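Local coordinates for protein coenzyme A transferase (Yersinia pestis, PDB 3QLI) that probably transfers coenzyme A from an acyl-CoA to a carboxylate such as acetate, at residues A[260-265]-A[324-329]; A[284-289]-A[317-322]; A[395-400]-A[450-455]. One frame throughout, in Å; residues are numbered along the deposited sequence.

Contact 1: A[260-265]-A[324-329]; sequences GIHTEV and HIIAQN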
loop_
_atom_site.group_PDB
_atom_site.type_symbol
_atom_site.label_atom_id
_atom_site.label_comp_id
_atom_site.label_asym_id
_atom_site.label_seq_id
_atom_site.Cartn_x
_atom_site.Cartn_y
_atom_site.Cartn_z
ATOM N N GLY A 260 -13.542 21.181 3.026
ATOM C CA GLY A 260 -14.367 19.991 2.950
ATOM C C GLY A 260 -13.871 18.964 3.951
ATOM O O GLY A 260 -12.765 19.100 4.497
ATOM N N ILE A 261 -14.681 17.936 4.193
ATOM C CA ILE A 261 -14.275 16.842 5.068
ATOM C C ILE A 261 -14.503 15.500 4.385
ATOM O O ILE A 261 -15.598 15.219 3.901
ATOM C CB ILE A 261 -15.063 16.849 6.403
ATOM C CG1 ILE A 261 -14.636 18.029 7.288
ATOM C CG2 ILE A 261 -14.857 15.523 7.166
ATOM C CD1 ILE A 261 -15.485 18.175 8.541
ATOM N N HIS A 262 -13.448 14.695 4.322
ATOM C CA HIS A 262 -13.554 13.281 3.963
ATOM C C HIS A 262 -12.513 12.572 4.806
ATOM O O HIS A 262 -11.317 12.534 4.460
ATOM C CB HIS A 262 -13.281 13.067 2.469
ATOM C CG HIS A 262 -13.345 11.629 2.044
ATOM N ND1 HIS A 262 -14.368 11.121 1.268
ATOM C CD2 HIS A 262 -12.514 10.588 2.297
ATOM C CE1 HIS A 262 -14.156 9.834 1.053
ATOM N NE2 HIS A 262 -13.030 9.488 1.658
ATOM N N THR A 263 -12.969 12.030 5.928
ATOM C CA THR A 263 -12.072 11.598 6.977
ATOM C C THR A 263 -12.456 10.183 7.386
ATOM O O THR A 263 -13.594 9.760 7.168
ATOM C CB THR A 263 -12.181 12.565 8.168
ATOM O OG1 THR A 263 -11.163 12.266 9.132
ATOM C CG2 THR A 263 -13.587 12.493 8.809
ATOM N N GLU A 264 -11.510 9.434 7.943
ATOM C CA GLU A 264 -11.862 8.125 8.490
ATOM C C GLU A 264 -12.633 8.323 9.788
ATOM O O GLU A 264 -13.795 7.936 9.891
ATOM C CB GLU A 264 -10.621 7.275 8.731
ATOM C CG GLU A 264 -10.936 5.859 9.256
ATOM C CD GLU A 264 -9.689 5.176 9.799
ATOM O OE1 GLU A 264 -8.730 4.986 9.025
ATOM O OE2 GLU A 264 -9.671 4.849 11.003
ATOM N N VAL A 265 -11.988 8.932 10.778
ATOM C CA VAL A 265 -12.668 9.240 12.033
ATOM C C VAL A 265 -13.113 10.709 12.088
ATOM O O VAL A 265 -12.341 11.630 11.774
ATOM C CB VAL A 265 -11.786 8.921 13.278
ATOM C CG1 VAL A 265 -10.595 9.831 13.322
ATOM C CG2 VAL A 265 -12.590 9.081 14.576
ATOM N N HIS A 324 -8.421 5.429 -4.106
ATOM C CA HIS A 324 -8.940 5.927 -5.381
ATOM C C HIS A 324 -10.069 6.916 -5.161
ATOM O O HIS A 324 -10.174 7.922 -5.869
ATOM C CB HIS A 324 -9.433 4.794 -6.282
ATOM C CG HIS A 324 -10.151 5.284 -7.502
ATOM N ND1 HIS A 324 -9.491 5.824 -8.583
ATOM C CD2 HIS A 324 -11.472 5.348 -7.798
ATOM C CE1 HIS A 324 -10.371 6.189 -9.497
ATOM N NE2 HIS A 324 -11.580 5.906 -9.046
ATOM N N ILE A 325 -10.908 6.633 -4.167
ATOM C CA ILE A 325 -11.996 7.538 -3.797
ATOM C C ILE A 325 -11.457 8.820 -3.148
ATOM O O ILE A 325 -11.844 9.935 -3.512
ATOM C CB ILE A 325 -12.953 6.841 -2.820
ATOM C CG1 ILE A 325 -13.682 5.686 -3.518
ATOM C CG2 ILE A 325 -13.958 7.829 -2.245
ATOM C CD1 ILE A 325 -14.541 6.113 -4.697
ATOM N N ILE A 326 -10.560 8.664 -2.182
ATOM C CA ILE A 326 -9.971 9.824 -1.503
ATOM C C ILE A 326 -9.395 10.816 -2.524
ATOM O O ILE A 326 -9.582 12.040 -2.409
ATOM C CB ILE A 326 -8.860 9.388 -0.524
ATOM C CG1 ILE A 326 -9.464 8.575 0.636
ATOM C CG2 ILE A 326 -8.099 10.607 0.024
ATOM C CD1 ILE A 326 -8.478 7.630 1.296
ATOM N N ALA A 327 -8.712 10.270 -3.527
ATOM C CA ALA A 327 -7.964 11.066 -4.499
ATOM C C ALA A 327 -8.854 11.842 -5.466
ATOM O O ALA A 327 -8.370 12.732 -6.164
ATOM C CB ALA A 327 -6.990 10.172 -5.289
ATOM N N GLN A 328 -10.137 11.502 -5.529
ATOM C CA GLN A 328 -11.037 12.193 -6.464
ATOM C C GLN A 328 -11.393 13.600 -6.003
ATOM O O GLN A 328 -11.797 14.441 -6.806
ATOM C CB GLN A 328 -12.305 11.379 -6.721
ATOM C CG GLN A 328 -12.029 9.939 -7.192
ATOM C CD GLN A 328 -11.111 9.880 -8.392
ATOM O OE1 GLN A 328 -11.381 10.505 -9.418
ATOM N NE2 GLN A 328 -10.001 9.128 -8.269
ATOM N N ASN A 329 -11.249 13.859 -4.712
ATOM C CA ASN A 329 -11.399 15.220 -4.219
ATOM C C ASN A 329 -10.070 15.953 -4.359
ATOM O O ASN A 329 -9.021 15.391 -4.060
ATOM C CB ASN A 329 -11.900 15.234 -2.771
ATOM C CG ASN A 329 -13.338 14.746 -2.650
ATOM O OD1 ASN A 329 -14.186 15.102 -3.468
ATOM N ND2 ASN A 329 -13.616 13.922 -1.634
HETATM O O HOH W 1 -16.174 12.915 -0.012
#

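Contact 2: A[284-289]-A[317-322]; sequences KTLDRG and VDYVND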
loop_
_atom_site.group_PDB
_atom_site.type_symbol
_atom_site.label_atom_id
_atom_site.label_comp_id
_atom_site.label_asym_id
_atom_site.label_seq_id
_atom_site.Cartn_x
_atom_site.Cartn_y
_atom_site.Cartn_z
ATOM N N LYS A 284 -15.570 19.948 -2.944
ATOM C CA LYS A 284 -15.386 18.516 -3.179
ATOM C C LYS A 284 -15.953 18.072 -4.519
ATOM O O LYS A 284 -16.911 18.655 -5.046
ATOM C CB LYS A 284 -16.008 17.668 -2.059
ATOM C CG LYS A 284 -15.382 17.885 -0.683
ATOM C CD LYS A 284 -15.518 16.630 0.220
ATOM C CE LYS A 284 -16.959 16.246 0.441
ATOM N NZ LYS A 284 -17.137 15.099 1.393
ATOM N N THR A 285 -15.354 17.020 -5.062
ATOM C CA THR A 285 -15.863 16.373 -6.259
ATOM C C THR A 285 -16.902 15.307 -5.887
ATOM O O THR A 285 -17.947 15.189 -6.527
ATOM C CB THR A 285 -14.710 15.747 -7.060
ATOM O OG1 THR A 285 -13.871 16.794 -7.548
ATOM C CG2 THR A 285 -15.232 14.894 -8.230
ATOM N N LEU A 286 -16.618 14.531 -4.850
ATOM C CA LEU A 286 -17.572 13.528 -4.394
ATOM C C LEU A 286 -18.279 14.031 -3.149
ATOM O O LEU A 286 -17.701 14.795 -2.371
ATOM C CB LEU A 286 -16.854 12.212 -4.067
ATOM C CG LEU A 286 -16.059 11.580 -5.206
ATOM C CD1 LEU A 286 -15.411 10.238 -4.767
ATOM C CD2 LEU A 286 -16.965 11.380 -6.419
ATOM N N ASP A 287 -19.516 13.587 -2.942
ATOM C CA ASP A 287 -20.253 13.946 -1.736
ATOM C C ASP A 287 -20.284 15.454 -1.531
ATOM O O ASP A 287 -20.141 15.957 -0.412
ATOM C CB ASP A 287 -19.624 13.269 -0.526
ATOM C CG ASP A 287 -19.438 11.777 -0.737
ATOM O OD1 ASP A 287 -20.446 11.041 -0.736
ATOM O OD2 ASP A 287 -18.287 11.347 -0.919
ATOM N N ARG A 288 -20.450 16.192 -2.618
ATOM C CA ARG A 288 -20.413 17.638 -2.490
ATOM C C ARG A 288 -21.487 18.098 -1.516
ATOM O O ARG A 288 -22.629 17.616 -1.539
ATOM C CB ARG A 288 -20.562 18.319 -3.856
ATOM C CG ARG A 288 -20.443 19.846 -3.786
ATOM C CD ARG A 288 -20.424 20.470 -5.182
ATOM N NE ARG A 288 -20.644 21.914 -5.121
ATOM C CZ ARG A 288 -20.162 22.786 -6.006
ATOM N NH1 ARG A 288 -19.421 22.359 -7.025
ATOM N NH2 ARG A 288 -20.413 24.085 -5.869
ATOM N N GLY A 289 -21.117 19.011 -0.632
ATOM C CA GLY A 289 -22.065 19.551 0.325
ATOM C C GLY A 289 -22.170 18.778 1.634
ATOM O O GLY A 289 -22.860 19.210 2.552
ATOM N N VAL A 317 -16.371 1.871 5.286
ATOM C CA VAL A 317 -14.923 2.077 5.262
ATOM C C VAL A 317 -14.298 1.693 3.922
ATOM O O VAL A 317 -13.286 2.263 3.524
ATOM C CB VAL A 317 -14.223 1.353 6.438
ATOM C CG1 VAL A 317 -14.434 -0.176 6.334
ATOM C CG2 VAL A 317 -12.744 1.736 6.504
ATOM N N ASP A 318 -14.918 0.763 3.197
ATOM C CA ASP A 318 -14.357 0.369 1.906
ATOM C C ASP A 318 -14.567 1.454 0.844
ATOM O O ASP A 318 -13.966 1.403 -0.226
ATOM C CB ASP A 318 -14.892 -0.994 1.437
ATOM C CG ASP A 318 -16.420 -1.057 1.397
ATOM O OD1 ASP A 318 -17.102 -0.578 2.331
ATOM O OD2 ASP A 318 -16.944 -1.612 0.415
ATOM N N TYR A 319 -15.407 2.440 1.150
ATOM C CA TYR A 319 -15.502 3.655 0.320
ATOM C C TYR A 319 -14.567 4.729 0.855
ATOM O O TYR A 319 -13.704 5.261 0.142
ATOM C CB TYR A 319 -16.940 4.185 0.320
ATOM C CG TYR A 319 -17.156 5.528 -0.378
ATOM C CD1 TYR A 319 -17.428 5.590 -1.740
ATOM C CD2 TYR A 319 -17.109 6.728 0.331
ATOM C CE1 TYR A 319 -17.633 6.797 -2.378
ATOM C CE2 TYR A 319 -17.312 7.942 -0.305
ATOM C CZ TYR A 319 -17.576 7.967 -1.664
ATOM O OH TYR A 319 -17.793 9.174 -2.309
ATOM N N VAL A 320 -14.746 5.056 2.126
ATOM C CA VAL A 320 -14.057 6.198 2.703
ATOM C C VAL A 320 -12.545 6.050 2.627
ATOM O O VAL A 320 -11.836 7.021 2.320
ATOM C CB VAL A 320 -14.466 6.405 4.172
ATOM C CG1 VAL A 320 -13.576 7.455 4.830
ATOM C CG2 VAL A 320 -15.956 6.785 4.260
ATOM N N ASN A 321 -12.055 4.847 2.919
ATOM C CA ASN A 321 -10.615 4.601 2.965
ATOM C C ASN A 321 -10.054 4.017 1.664
ATOM O O ASN A 321 -8.927 3.541 1.648
ATOM C CB ASN A 321 -10.246 3.669 4.141
ATOM C CG ASN A 321 -10.218 4.395 5.471
ATOM O OD1 ASN A 321 -11.166 5.096 5.819
ATOM N ND2 ASN A 321 -9.104 4.269 6.209
ATOM N N ASP A 322 -10.826 4.048 0.581
ATOM C CA ASP A 322 -10.299 3.638 -0.724
ATOM C C ASP A 322 -9.444 4.784 -1.270
ATOM O O ASP A 322 -9.952 5.879 -1.513
ATOM C CB ASP A 322 -11.453 3.342 -1.689
ATOM C CG ASP A 322 -10.975 2.856 -3.056
ATOM O OD1 ASP A 322 -9.785 3.061 -3.401
ATOM O OD2 ASP A 322 -11.804 2.274 -3.785
#

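Contact 3: A[395-400]-A[450-455]; sequences IPRIDG and KKMHLI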
loop_
_atom_site.group_PDB
_atom_site.type_symbol
_atom_site.label_atom_id
_atom_site.label_comp_id
_atom_site.label_asym_id
_atom_site.label_seq_id
_atom_site.Cartn_x
_atom_site.Cartn_y
_atom_site.Cartn_z
ATOM N N ILE A 395 14.684 8.710 14.746
ATOM C CA ILE A 395 15.618 7.641 15.092
ATOM C C ILE A 395 16.355 7.116 13.867
ATOM O O ILE A 395 15.925 7.339 12.724
ATOM C CB ILE A 395 14.904 6.470 15.815
ATOM C CG1 ILE A 395 13.873 5.801 14.889
ATOM C CG2 ILE A 395 14.230 6.968 17.088
ATOM C CD1 ILE A 395 13.271 4.512 15.461
ATOM N N PRO A 396 17.478 6.420 14.093
ATOM C CA PRO A 396 18.215 5.901 12.933
ATOM C C PRO A 396 17.348 4.960 12.095
ATOM O O PRO A 396 17.285 5.125 10.878
ATOM C CB PRO A 396 19.369 5.120 13.568
ATOM C CG PRO A 396 19.561 5.772 14.929
ATOM C CD PRO A 396 18.159 6.129 15.371
ATOM N N ARG A 397 16.691 4.003 12.748
ATOM C CA ARG A 397 16.017 2.915 12.045
ATOM C C ARG A 397 14.940 2.264 12.908
ATOM O O ARG A 397 15.206 1.816 14.021
ATOM C CB ARG A 397 17.049 1.860 11.620
ATOM C CG ARG A 397 16.511 0.771 10.707
ATOM C CD ARG A 397 17.611 -0.224 10.366
ATOM N NE ARG A 397 17.140 -1.285 9.479
ATOM C CZ ARG A 397 16.676 -2.464 9.890
ATOM N NH1 ARG A 397 16.613 -2.752 11.186
ATOM N NH2 ARG A 397 16.279 -3.363 8.999
ATOM N N ILE A 398 13.722 2.198 12.389
ATOM C CA ILE A 398 12.621 1.569 13.114
ATOM C C ILE A 398 12.919 0.076 13.316
ATOM O O ILE A 398 13.456 -0.580 12.424
ATOM C CB ILE A 398 11.294 1.768 12.359
ATOM C CG1 ILE A 398 10.858 3.242 12.458
ATOM C CG2 ILE A 398 10.208 0.830 12.900
ATOM C CD1 ILE A 398 9.883 3.684 11.340
ATOM N N ASP A 399 12.596 -0.441 14.501
ATOM C CA ASP A 399 12.842 -1.846 14.828
ATOM C C ASP A 399 11.777 -2.760 14.212
ATOM O O ASP A 399 10.723 -2.984 14.815
ATOM C CB ASP A 399 12.862 -2.020 16.347
ATOM C CG ASP A 399 13.264 -3.415 16.775
ATOM O OD1 ASP A 399 13.134 -4.353 15.959
ATOM O OD2 ASP A 399 13.707 -3.570 17.936
ATOM N N GLY A 400 12.047 -3.279 13.012
ATOM C CA GLY A 400 11.116 -4.192 12.357
ATOM C C GLY A 400 10.174 -3.522 11.374
ATOM O O GLY A 400 10.421 -2.389 10.967
ATOM N N LYS A 450 25.724 7.966 8.790
ATOM C CA LYS A 450 26.979 7.618 8.130
ATOM C C LYS A 450 27.257 6.125 8.255
ATOM O O LYS A 450 27.688 5.485 7.294
ATOM C CB LYS A 450 28.148 8.396 8.738
ATOM C CG LYS A 450 28.114 9.892 8.531
ATOM C CD LYS A 450 29.375 10.520 9.138
ATOM C CE LYS A 450 29.232 12.014 9.334
ATOM N NZ LYS A 450 29.017 12.729 8.048
ATOM N N LYS A 451 27.009 5.579 9.442
ATOM C CA LYS A 451 27.204 4.154 9.703
ATOM C C LYS A 451 26.239 3.291 8.891
ATOM O O LYS A 451 26.596 2.201 8.442
ATOM C CB LYS A 451 27.027 3.852 11.193
ATOM C CG LYS A 451 27.888 4.725 12.098
ATOM C CD LYS A 451 27.981 4.176 13.514
ATOM C CE LYS A 451 28.724 5.149 14.427
ATOM N NZ LYS A 451 30.066 5.507 13.878
ATOM N N MET A 452 25.013 3.778 8.728
ATOM C CA MET A 452 24.008 3.097 7.911
ATOM C C MET A 452 24.310 3.297 6.433
ATOM O O MET A 452 23.689 2.679 5.570
ATOM C CB MET A 452 22.605 3.617 8.243
ATOM C CG MET A 452 22.143 3.274 9.655
ATOM S SD MET A 452 20.613 4.102 10.128
ATOM C CE MET A 452 19.488 3.496 8.861
ATOM N N HIS A 453 25.273 4.165 6.147
ATOM C CA HIS A 453 25.642 4.471 4.773
ATOM C C HIS A 453 24.524 5.179 4.021
ATOM O O HIS A 453 24.450 5.117 2.792
ATOM C CB HIS A 453 26.064 3.206 4.023
ATOM C CG HIS A 453 27.346 2.618 4.521
ATOM N ND1 HIS A 453 28.578 2.985 4.021
ATOM C CD2 HIS A 453 27.591 1.700 5.487
ATOM C CE1 HIS A 453 29.525 2.312 4.652
ATOM N NE2 HIS A 453 28.952 1.525 5.545
ATOM N N LEU A 454 23.658 5.863 4.759
ATOM C CA LEU A 454 22.682 6.737 4.124
ATOM C C LEU A 454 23.378 7.960 3.539
ATOM O O LEU A 454 22.986 8.461 2.484
ATOM C CB LEU A 454 21.597 7.152 5.114
ATOM C CG LEU A 454 20.769 5.979 5.650
ATOM C CD1 LEU A 454 19.731 6.452 6.664
ATOM C CD2 LEU A 454 20.115 5.208 4.502
ATOM N N ILE A 455 24.420 8.441 4.216
ATOM C CA ILE A 455 25.128 9.624 3.745
ATOM C C ILE A 455 26.627 9.360 3.560
ATOM O O ILE A 455 27.094 8.242 3.771
ATOM C CB ILE A 455 24.907 10.844 4.682
ATOM C CG1 ILE A 455 25.638 10.664 6.003
ATOM C CG2 ILE A 455 23.424 11.049 4.967
ATOM C CD1 ILE A 455 25.248 11.711 7.026
#

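Contact 1: A[260-265]-A[324-329]
With CG anti to the backbone N (chi1 179°), the imidazole of His262 is carried towards Ile325, Ile326 and Asn329; in Asn329 CG lies anti to the carbonyl carbon (chi1 -69°), which points the amide back at the ring. The three partners meet different ring atoms, each obliquely. CG1 of Ile326 lies 3.8 Å from His262 NE2, and the branch methyl CG2 of Ile325 lies 3.9 Å from His262 CE1. On the ND1 side, ring and amide planes stand 66° apart and a water bridges the two groups. It lies in the ring plane, 2.8 Å from His262 ND1, and accepts a hydrogen bond from Asn329 ND2 at 3.2 Å. Both ring nitrogens are thus engaged, since NE2 also bonds the carbonyl O of Val320, fixing the buried ring's rotation. The amide is held at its other end too, where OD1 receives the backbone N-H groups of Thr285 and Leu286. The contact joins edge strand 260-261 to short helix 323-326 and its type I turn in the Rossmann-like C-terminal half of a CoA transferase. His262 lies two residues before Glu264, which carries covalently bound CoA in another structure of this protein, though not in this chain.

Contact 2: A[284-289]-A[317-322]
Tyr319 reaches from the short helix 317-320 to Leu286 and Asp287 in the loop before strand 291-293, a helix-to-loop tie beside the mixed sheet of the C-terminal half of this CoA transferase fold. The tyrosine has CG anti to the backbone N (chi1 174°), which extends the phenol away from its helix, while Asp287 approaches from the opposite direction. The phenol donates to the carboxylate across 2.6 Å from Tyr319 OH to Asp287 OD2, a short hydrogen bond. OD2 sits at the ring edge, in the ring plane, and is met on its syn side, 23° out of the carboxylate plane. Carboxylate and ring are almost perpendicular, with planes 85° apart. Asp287 itself has a left-handed backbone conformation, and its CG, placed anti to the carbonyl carbon and beside the backbone N, directs the carboxylate at the phenol. The other oxygen, OD1, makes salt bridges to Arg290 and Arg315. The carboxylate is therefore gripped through both of its oxygens, and the two guanidinium groups probably help keep it ionised although the residue is buried.

Ile325 of helix 323-326 touches both Leu286 and Tyr319, so the polar pair has an apolar border. Leu286 covers the hydroxyl end of the phenol with its aliphatic chain, and its approach to the ring is oblique. CD1 of Leu286 comes within 4.4 Å of Tyr319 CZ. Closer still is the hydroxyl oxygen: Leu286 CB and CD1 both lie 3.6 Å from Tyr319 OH, while CG of the same leucine stands a little farther back, 4.1 Å from Tyr319 OH.

Contact 3: A[395-400]-A[450-455]
Pro396 and Met452 are the closest backbone neighbours, with CA atoms 8.2 Å apart, where an irregular loop passes the end of helix 439-451 and the chain leaves that helix through a Schellman motif with positive phi (66°) at His453. The gap is bridged essentially by one side chain. Met452 has CG anti to the carbonyl carbon, runs on extended through chi2, and then bends at chi3 (59°), which turns the terminal methyl in against the loop. Its two outermost atoms do the touching. Both border the carbonyl oxygen of the proline, Met452 SD lying 3.6 Å and Met452 CE 3.4 Å from Pro396 O. The sulphur also meets the ring, with Met452 SD 3.8 Å from Pro396 CB, and the methyl reaches the first carbon of the next side chain, with Arg397 CB 4.0 Å from Met452 CE.

No hydrogen bond crosses between the two segments, and the contact consists of van der Waals packing around the thioether. Arg397 contributes just the base of its side chain. With CG anti to the backbone N (chi1 -172°) and the chain extended as far as NE, the guanidinium is carried well away from the methionine. The residue also packs on Gly400 of the second subunit, and Lys119 of the second subunit bonds Leu454 O, which places this surface contact at the dimer interface.

Beyond the methionine, Ile395 is paired through its backbone with Ile341 of strand 340-342. Leu454 and Ile455 turn back onto Ala430 of helix 426-434, and Ile455 also touches Thr446 and Ala449 of helix 439-451. Pro396 rests on Leu445 and Ala448 of that helix, and the loop after strand 394-395 lies against Met452 at its end.

After the N-terminal parallel sheet and strand 237-240, the chain reaches strand 260-261, then helix 268-276 and the loop 284-289. Contact 2 then closes the shorter loop when helix 317-320 arrives, and contact 1 closes the longer one around it, at helix 323-326. The two centres are 5 Å apart and the contacts touch: 260-265 bonds to 317-322, and 324-329 to 284-289, so four segments form one cluster beside the edge of the mixed sheet. Contact 3 follows in series, about 34 Å from contact 1 between centres, and joins the loop after strand 394-395 to the residues just past helix 439-451, near the C terminus.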